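Local coordinates for AclR protein (Streptomyces galilaeus, PDB 2GEY), which is a putative hydroxylase of the SnoaL-like family, probably acting in the biosynthesis of an aromatic polyketide antibiotic, at residues 14-20 against 59-65; 88-92 against 126-132; 103-107 against 116-120. All blocks are in the same frame, centred on the assembly; numbering follows the deposited sequence. Where two conformers were deposited one is given.

Interaction 1. Residues 14-20 against 59-65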
# COMPACT_ATOMS: atom_id res chain seq x y z
N VAL A 14 -10.88 -8.31 -12.99
CA VAL A 14 -10.55 -6.92 -13.35
C VAL A 14 -11.42 -6.44 -14.52
O VAL A 14 -12.00 -5.34 -14.49
CB VAL A 14 -9.04 -6.76 -13.69
CG1 VAL A 14 -8.74 -5.37 -14.22
CG2 VAL A 14 -8.16 -7.04 -12.47
N ALA A 15 -11.55 -7.28 -15.55
CA ALA A 15 -12.37 -6.92 -16.71
C ALA A 15 -13.82 -6.67 -16.30
O ALA A 15 -14.44 -5.75 -16.81
CB ALA A 15 -12.30 -7.99 -17.77
N ALA A 16 -14.33 -7.47 -15.37
CA ALA A 16 -15.68 -7.30 -14.83
C ALA A 16 -15.85 -5.94 -14.17
O ALA A 16 -16.83 -5.24 -14.42
CB ALA A 16 -16.02 -8.42 -13.86
N TRP A 17 -14.89 -5.57 -13.32
CA TRP A 17 -14.86 -4.22 -12.74
C TRP A 17 -14.93 -3.17 -13.84
O TRP A 17 -15.67 -2.20 -13.73
CB TRP A 17 -13.59 -3.99 -11.92
CG TRP A 17 -13.76 -4.29 -10.45
CD1 TRP A 17 -13.10 -5.24 -9.73
CD2 TRP A 17 -14.64 -3.63 -9.54
NE1 TRP A 17 -13.53 -5.21 -8.42
CE2 TRP A 17 -14.47 -4.23 -8.28
CE3 TRP A 17 -15.55 -2.58 -9.68
CZ2 TRP A 17 -15.19 -3.81 -7.15
CZ3 TRP A 17 -16.26 -2.17 -8.55
CH2 TRP A 17 -16.07 -2.79 -7.31
N ASN A 18 -14.14 -3.38 -14.88
CA ASN A 18 -13.97 -2.35 -15.91
C ASN A 18 -15.14 -2.20 -16.86
O ASN A 18 -15.21 -1.20 -17.60
CB ASN A 18 -12.67 -2.58 -16.68
CG ASN A 18 -11.44 -2.10 -15.90
OD1 ASN A 18 -11.56 -1.26 -14.99
ND2 ASN A 18 -10.27 -2.61 -16.25
N ARG A 19 -16.05 -3.17 -16.87
CA ARG A 19 -17.35 -3.01 -17.52
C ARG A 19 -18.48 -2.82 -16.51
O ARG A 19 -19.67 -2.84 -16.86
CB ARG A 19 -17.63 -4.18 -18.48
CG ARG A 19 -17.74 -5.51 -17.85
CD ARG A 19 -18.28 -6.58 -18.82
NE ARG A 19 -18.53 -7.78 -18.04
CZ ARG A 19 -17.62 -8.71 -17.76
NH1 ARG A 19 -16.40 -8.64 -18.26
NH2 ARG A 19 -17.96 -9.73 -16.98
N TRP A 20 -18.11 -2.58 -15.25
CA TRP A 20 -19.04 -2.24 -14.18
C TRP A 20 -20.10 -3.32 -13.93
O TRP A 20 -21.29 -3.02 -13.75
CB TRP A 20 -19.68 -0.87 -14.48
CG TRP A 20 -18.63 0.10 -14.89
CD1 TRP A 20 -17.59 0.55 -14.13
CD2 TRP A 20 -18.47 0.70 -16.17
NE1 TRP A 20 -16.81 1.41 -14.85
CE2 TRP A 20 -17.32 1.51 -16.12
CE3 TRP A 20 -19.18 0.62 -17.38
CZ2 TRP A 20 -16.87 2.25 -17.21
CZ3 TRP A 20 -18.73 1.36 -18.46
CH2 TRP A 20 -17.59 2.17 -18.37
N PRO A 59 -18.95 5.86 -11.05
CA PRO A 59 -19.60 5.00 -12.06
C PRO A 59 -18.77 4.70 -13.31
O PRO A 59 -19.11 3.77 -14.06
CB PRO A 59 -20.85 5.78 -12.43
CG PRO A 59 -20.55 7.19 -12.12
CD PRO A 59 -19.67 7.14 -10.91
N ASP A 60 -17.72 5.48 -13.53
CA ASP A 60 -16.85 5.31 -14.69
C ASP A 60 -15.48 4.77 -14.30
O ASP A 60 -14.52 4.89 -15.07
CB ASP A 60 -16.71 6.64 -15.43
CG ASP A 60 -16.11 7.74 -14.56
OD1 ASP A 60 -15.79 7.52 -13.37
OD2 ASP A 60 -15.97 8.86 -15.08
N LEU A 61 -15.37 4.18 -13.12
CA LEU A 61 -14.06 3.80 -12.62
C LEU A 61 -13.37 2.80 -13.55
O LEU A 61 -14.04 2.01 -14.24
CB LEU A 61 -14.13 3.26 -11.19
CG LEU A 61 -14.89 1.95 -10.96
CD1 LEU A 61 -14.01 0.73 -11.24
CD2 LEU A 61 -15.43 1.91 -9.53
N GLN A 62 -12.05 2.88 -13.59
CA GLN A 62 -11.24 1.96 -14.38
C GLN A 62 -10.07 1.48 -13.54
O GLN A 62 -9.44 2.28 -12.84
CB GLN A 62 -10.73 2.65 -15.66
CG GLN A 62 -11.81 2.91 -16.68
CD GLN A 62 -12.26 1.63 -17.36
OE1 GLN A 62 -11.54 1.06 -18.18
NE2 GLN A 62 -13.47 1.17 -17.01
N LEU A 63 -9.80 0.18 -13.61
CA LEU A 63 -8.67 -0.44 -12.93
C LEU A 63 -7.55 -0.64 -13.93
O LEU A 63 -7.76 -1.27 -14.97
CB LEU A 63 -9.05 -1.81 -12.37
CG LEU A 63 -9.82 -1.84 -11.06
CD1 LEU A 63 -11.10 -1.07 -11.15
CD2 LEU A 63 -10.08 -3.29 -10.68
N GLU A 64 -6.37 -0.14 -13.60
CA GLU A 64 -5.18 -0.43 -14.38
C GLU A 64 -4.29 -1.36 -13.58
O GLU A 64 -3.88 -1.03 -12.46
CB GLU A 64 -4.40 0.84 -14.72
CG GLU A 64 -3.18 0.53 -15.58
CD GLU A 64 -2.27 1.72 -15.81
OE1 GLU A 64 -2.55 2.82 -15.28
OE2 GLU A 64 -1.24 1.53 -16.50
N VAL A 65 -4.01 -2.54 -14.14
CA VAL A 65 -3.12 -3.49 -13.47
C VAL A 65 -1.67 -3.07 -13.74
O VAL A 65 -1.18 -3.14 -14.88
CB VAL A 65 -3.40 -4.94 -13.92
CG1 VAL A 65 -2.44 -5.91 -13.25
CG2 VAL A 65 -4.86 -5.30 -13.62

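Interaction 2. Residues 88-92 against 126-132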
# COMPACT_ATOMS: atom_id res chain seq x y z
N GLU A 88 -22.28 10.77 -4.19
CA GLU A 88 -21.82 11.05 -2.84
C GLU A 88 -20.94 9.91 -2.32
O GLU A 88 -21.24 8.74 -2.53
CB GLU A 88 -22.99 11.31 -1.88
CG GLU A 88 -22.57 11.94 -0.54
CD GLU A 88 -23.73 12.18 0.41
OE1 GLU A 88 -23.58 11.91 1.62
OE2 GLU A 88 -24.80 12.66 -0.04
N PHE A 89 -19.84 10.28 -1.68
CA PHE A 89 -18.90 9.31 -1.13
C PHE A 89 -18.28 9.85 0.15
O PHE A 89 -17.81 10.99 0.19
CB PHE A 89 -17.81 9.00 -2.15
CG PHE A 89 -16.99 7.79 -1.80
CD1 PHE A 89 -17.56 6.53 -1.81
CD2 PHE A 89 -15.66 7.92 -1.44
CE1 PHE A 89 -16.82 5.41 -1.47
CE2 PHE A 89 -14.91 6.81 -1.11
CZ PHE A 89 -15.48 5.55 -1.13
N MET A 90 -18.29 9.02 1.20
CA MET A 90 -17.80 9.40 2.53
C MET A 90 -18.37 10.73 3.01
O MET A 90 -17.67 11.53 3.63
CB MET A 90 -16.27 9.46 2.54
CG MET A 90 -15.59 8.19 2.11
SD MET A 90 -13.81 8.22 2.33
CE MET A 90 -13.37 9.82 1.68
N GLY A 91 -19.65 10.96 2.72
CA GLY A 91 -20.33 12.18 3.13
C GLY A 91 -20.00 13.41 2.30
O GLY A 91 -20.47 14.50 2.62
N VAL A 92 -19.21 13.25 1.24
CA VAL A 92 -18.82 14.38 0.40
C VAL A 92 -19.63 14.38 -0.89
O VAL A 92 -19.66 13.38 -1.61
CB VAL A 92 -17.32 14.31 0.05
CG1 VAL A 92 -16.91 15.47 -0.85
CG2 VAL A 92 -16.50 14.30 1.32
N LEU A 126 -7.28 10.06 -2.95
CA LEU A 126 -8.72 10.29 -2.98
C LEU A 126 -9.15 11.13 -1.79
O LEU A 126 -9.98 12.04 -1.93
CB LEU A 126 -9.48 8.96 -2.99
CG LEU A 126 -11.01 9.05 -3.00
CD1 LEU A 126 -11.51 9.81 -4.22
CD2 LEU A 126 -11.61 7.65 -2.97
N LEU A 127 -8.60 10.83 -0.62
CA LEU A 127 -8.93 11.59 0.59
C LEU A 127 -8.56 13.07 0.44
O LEU A 127 -9.29 13.94 0.93
CB LEU A 127 -8.26 10.99 1.82
CG LEU A 127 -8.77 9.60 2.23
CD1 LEU A 127 -7.79 8.95 3.21
CD2 LEU A 127 -10.17 9.67 2.82
N VAL A 128 -7.46 13.35 -0.24
CA VAL A 128 -7.07 14.72 -0.55
C VAL A 128 -8.11 15.38 -1.48
O VAL A 128 -8.55 16.50 -1.23
CB VAL A 128 -5.65 14.79 -1.16
CG1 VAL A 128 -5.32 16.21 -1.62
CG2 VAL A 128 -4.63 14.33 -0.13
N ARG A 129 -8.50 14.67 -2.54
CA ARG A 129 -9.47 15.18 -3.51
C ARG A 129 -10.83 15.45 -2.88
O ARG A 129 -11.53 16.40 -3.27
CB ARG A 129 -9.64 14.22 -4.69
CG ARG A 129 -8.49 14.24 -5.66
CD ARG A 129 -8.44 15.52 -6.49
NE ARG A 129 -7.07 16.01 -6.55
CZ ARG A 129 -6.57 17.06 -5.88
NH1 ARG A 129 -7.33 17.82 -5.10
NH2 ARG A 129 -5.29 17.36 -6.02
N LEU A 130 -11.21 14.63 -1.91
CA LEU A 130 -12.47 14.81 -1.20
C LEU A 130 -12.38 15.79 -0.03
O LEU A 130 -13.38 16.01 0.65
CB LEU A 130 -12.98 13.46 -0.70
CG LEU A 130 -13.33 12.48 -1.81
CD1 LEU A 130 -13.85 11.21 -1.22
CD2 LEU A 130 -14.35 13.05 -2.77
N GLY A 131 -11.19 16.35 0.20
CA GLY A 131 -11.00 17.37 1.23
C GLY A 131 -10.87 16.84 2.64
O GLY A 131 -10.97 17.61 3.61
N LYS A 132 -10.65 15.53 2.78
CA LYS A 132 -10.51 14.91 4.09
C LYS A 132 -9.09 15.10 4.63
O LYS A 132 -8.87 15.05 5.84
CB LYS A 132 -10.81 13.41 4.02
CG LYS A 132 -12.22 13.07 3.54
CD LYS A 132 -13.27 13.54 4.53
CE LYS A 132 -14.59 12.83 4.32
NZ LYS A 132 -14.48 11.38 4.63

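Interaction 3. Residues 103-107 against 116-120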
# COMPACT_ATOMS: atom_id res chain seq x y z
N LEU A 103 -4.16 0.22 -4.89
CA LEU A 103 -4.38 -0.91 -4.00
C LEU A 103 -3.62 -2.13 -4.47
O LEU A 103 -3.20 -2.21 -5.62
CB LEU A 103 -5.88 -1.22 -3.93
CG LEU A 103 -6.57 -1.48 -5.28
CD1 LEU A 103 -6.67 -2.96 -5.55
CD2 LEU A 103 -7.94 -0.84 -5.34
N VAL A 104 -3.45 -3.08 -3.55
CA VAL A 104 -2.98 -4.40 -3.89
C VAL A 104 -4.06 -5.37 -3.42
O VAL A 104 -4.53 -5.29 -2.28
CB VAL A 104 -1.62 -4.75 -3.24
CG1 VAL A 104 -1.26 -6.23 -3.49
CG2 VAL A 104 -0.54 -3.84 -3.79
N GLU A 105 -4.48 -6.26 -4.32
CA GLU A 105 -5.40 -7.32 -3.97
C GLU A 105 -4.66 -8.64 -4.03
O GLU A 105 -3.93 -8.88 -4.99
CB GLU A 105 -6.57 -7.36 -4.95
CG GLU A 105 -7.47 -6.14 -4.83
CD GLU A 105 -8.74 -6.24 -5.63
OE1 GLU A 105 -8.73 -5.78 -6.80
OE2 GLU A 105 -9.75 -6.76 -5.09
N GLU A 106 -4.86 -9.48 -3.03
CA GLU A 106 -4.26 -10.80 -3.00
C GLU A 106 -5.39 -11.80 -2.89
O GLU A 106 -6.30 -11.63 -2.07
CB GLU A 106 -3.27 -10.92 -1.84
CG GLU A 106 -2.51 -12.24 -1.79
CD GLU A 106 -1.55 -12.34 -0.63
OE1 GLU A 106 -1.28 -11.31 0.05
OE2 GLU A 106 -1.04 -13.46 -0.39
N LEU A 107 -5.33 -12.85 -3.71
CA LEU A 107 -6.39 -13.85 -3.79
C LEU A 107 -5.81 -15.24 -3.68
O LEU A 107 -4.76 -15.52 -4.27
CB LEU A 107 -7.15 -13.72 -5.11
CG LEU A 107 -7.88 -12.41 -5.43
CD1 LEU A 107 -8.59 -12.55 -6.76
CD2 LEU A 107 -8.87 -12.04 -4.34
N GLU A 116 -10.00 -16.92 -0.26
CA GLU A 116 -9.50 -15.86 0.60
C GLU A 116 -9.12 -14.67 -0.24
O GLU A 116 -8.55 -14.82 -1.34
CB GLU A 116 -8.28 -16.32 1.42
CG GLU A 116 -8.60 -17.31 2.52
CD GLU A 116 -7.41 -17.62 3.41
OE1 GLU A 116 -6.49 -18.32 2.94
OE2 GLU A 116 -7.40 -17.18 4.58
N HIS A 117 -9.40 -13.48 0.30
CA HIS A 117 -9.16 -12.23 -0.38
C HIS A 117 -8.61 -11.22 0.64
O HIS A 117 -9.26 -10.95 1.64
CB HIS A 117 -10.48 -11.76 -1.01
CG HIS A 117 -10.50 -10.33 -1.42
ND1 HIS A 117 -11.55 -9.48 -1.13
CD2 HIS A 117 -9.60 -9.58 -2.10
CE1 HIS A 117 -11.30 -8.28 -1.61
NE2 HIS A 117 -10.12 -8.31 -2.21
N TRP A 118 -7.42 -10.69 0.38
CA TRP A 118 -6.81 -9.67 1.22
C TRP A 118 -6.60 -8.41 0.38
O TRP A 118 -6.17 -8.49 -0.78
CB TRP A 118 -5.44 -10.11 1.74
CG TRP A 118 -5.39 -11.38 2.52
CD1 TRP A 118 -5.42 -11.50 3.87
CD2 TRP A 118 -5.24 -12.70 1.99
NE1 TRP A 118 -5.31 -12.82 4.23
CE2 TRP A 118 -5.20 -13.58 3.10
CE3 TRP A 118 -5.13 -13.23 0.70
CZ2 TRP A 118 -5.07 -14.97 2.95
CZ3 TRP A 118 -5.01 -14.61 0.56
CH2 TRP A 118 -4.97 -15.46 1.68
N ASP A 119 -6.87 -7.24 0.96
CA ASP A 119 -6.58 -5.98 0.27
C ASP A 119 -5.73 -5.05 1.13
O ASP A 119 -5.81 -5.08 2.35
CB ASP A 119 -7.86 -5.26 -0.20
CG ASP A 119 -8.75 -4.81 0.95
OD1 ASP A 119 -8.27 -4.11 1.87
OD2 ASP A 119 -9.97 -5.13 0.92
N VAL A 120 -4.91 -4.25 0.46
CA VAL A 120 -4.23 -3.13 1.08
C VAL A 120 -4.54 -1.95 0.18
O VAL A 120 -4.10 -1.91 -0.98
CB VAL A 120 -2.71 -3.35 1.20
CG1 VAL A 120 -2.03 -2.09 1.71
CG2 VAL A 120 -2.41 -4.54 2.10
O HOH W 1 -3.19 -7.36 -0.55

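Interaction 1. Residues 14-20 against 59-65
The indole of Trp20 lies between two carbonyl oxygens: Asn18 O sits over the centre of one face, and Pro59 O stands above the opposite face, displaced toward the rim. At the ring's edge, Trp20 NE1 donates to Leu61 O at 2.9 Å. Trp20, with positive phi (60°), is the C-prime residue of the Schellman motif where the chain leaves helix 3-18.

The amide of Asn18 acts like a neighbouring strand. Gln62 and Glu64 pair through their backbones with Thr82 and Thr80 of strand 74-84, whereas Leu63 N and O both turn to Asn18. OD1 accepts from Leu63 N at 2.7 Å, almost straight at 174°, while ND2 donates to Leu63 O at 3.1 Å; each donor lies in the carbonyl plane on a lone pair, so the two bonds fix the amide's rotation. Gln62, bent at chi2 (-72°), doubles back so that NE2 donates to Asn18 O at 3.0 Å, in the plane of its own amide, and also to the preceding Leu61 O.

Apolar contacts lie beside this polar row. Leu63 CD2 rests 3.7 Å from Trp17 CD1, and Val14 CG2 meets Val65 CG2 at 3.9 Å. Trp17 also packs on Met51 of helix 44-57 and approaches a bound glycerol, consistent with a nearby pocket.

Side-chain amides and an indole N-H thus tie the end of helix 3-18 and the turn after it to the start of strand 62-71 and the residue before it.

Interaction 2. Residues 88-92 against 126-132
Met90 CG, turned away from its own carbonyl carbon (chi1 -56°), starts a chain that runs straight through chi2 and bends at chi3 (-46°), which carries the terminal methyl in among the leucines of segment 126-132. Met90 CE lies 3.3 Å from Leu130 CD1 and 3.4 Å from Leu127 CD2, both tighter than usual van der Waals contact. Met90 and Gly91 are the central residues of a type I' turn from Phe89 to Val92, closed by Val92 N to Phe89 O at 2.9 Å.

The flanking residues of the turn extend this packing. Leu130 CD1 meets the Phe89 ring at its edge, 3.8 Å from CD2, whereas Leu126 CD2 approaches Phe89 CE2 obliquely. Val92 CG1 lies 4.0 Å from Leu130 CD2. Phe58 adds an edge-to-face contact with Phe89, and Leu127 and Lys132 also pack on Leu133 of the second subunit.

Gly131 ends helix 124-129 in a Schellman motif. The chain of Lys132, bent at chi2 and chi4, then runs past Val92 in the opposite direction, and NZ donates weakly to Met90 O at 3.3 Å. Since this is the one hydrogen bond between the segments, apolar packing of Met90, Phe89 and Val92 against the helix end probably accounts for most of the contact.

Interaction 3. Residues 103-107 against 116-120
Glu106 and Trp118 face each other as a hydrogen-bonded pair in the antiparallel hairpin of strands 98-110 and 113-122, part of the curved sheet of the NTF2-like alpha+beta barrel. Glu106 N donates to Trp118 O at 2.8 Å and Trp118 N returns a bond to Glu106 O at 2.9 Å. Val104 and Val120 form the next such pair; the non-hydrogen-bonded pair Glu105–Asp119 falls between the two, and Leu107–His117 lies beyond Glu106, in keeping with strand axes 4.7 Å apart at 165°.

On the face bearing Glu106 and Trp118, the acid's extended chain crosses the indole obliquely, CG 3.7 Å from Trp118 CE3. The other face carries Glu105, His117, Leu107 and Asp119. Leu107 and His117 run side by side; both were modelled in two conformers, so the 3.4 Å between Leu107 CD2 and His117 CD2 holds for one copy of each. With the same reservation, His117 NE2 donates weakly to Glu105 OE2 over 3.3 Å, bent to 131°, the carboxylate and ring planes 67° apart.

Further out, Glu106 OE2 makes a salt bridge with Arg74, while OE1 takes a hydrogen bond with Ser67 and a salt bridge with Arg78, both of the second subunit, whose Arg78 also forms a cation-pi contact with Trp118 and whose Val120 and Val104 pack on Val104 and Val120, so this face belongs to the dimer interface. On the other face Cys10 and Met13 of helix 3-18 pack on Leu107, Asp119 OD1 hydrogen-bonds to Ser37, and Glu105 OE1 to a glycerol, probably from the crystallisation liquor, which may mark a pocket. One water bridges the strands, donating to Val104 O at 3.0 Å and weakly to Trp118 O at 3.2 Å.

Along the chain, interaction 1 closes before interaction 2 opens, and interaction 3 is nested inside the loop that interaction 2 closes. Interactions 1 and 3 reach the same mixed sheet, the first at its outer strand 62-71 and the third at the paired strands 98-110 and 113-122, with strand 74-84 between; their centres are about 16 Å apart. Interaction 2 lies off that sheet, its centre about 20 Å from that of interaction 1 and 23 Å from that of interaction 3, yet strand 113-122 leads into its helix 124-129. Interaction 1 thus fastens a helix to the sheet edge within one chain, while interactions 2 and 3 place parts of the fold against the second subunit.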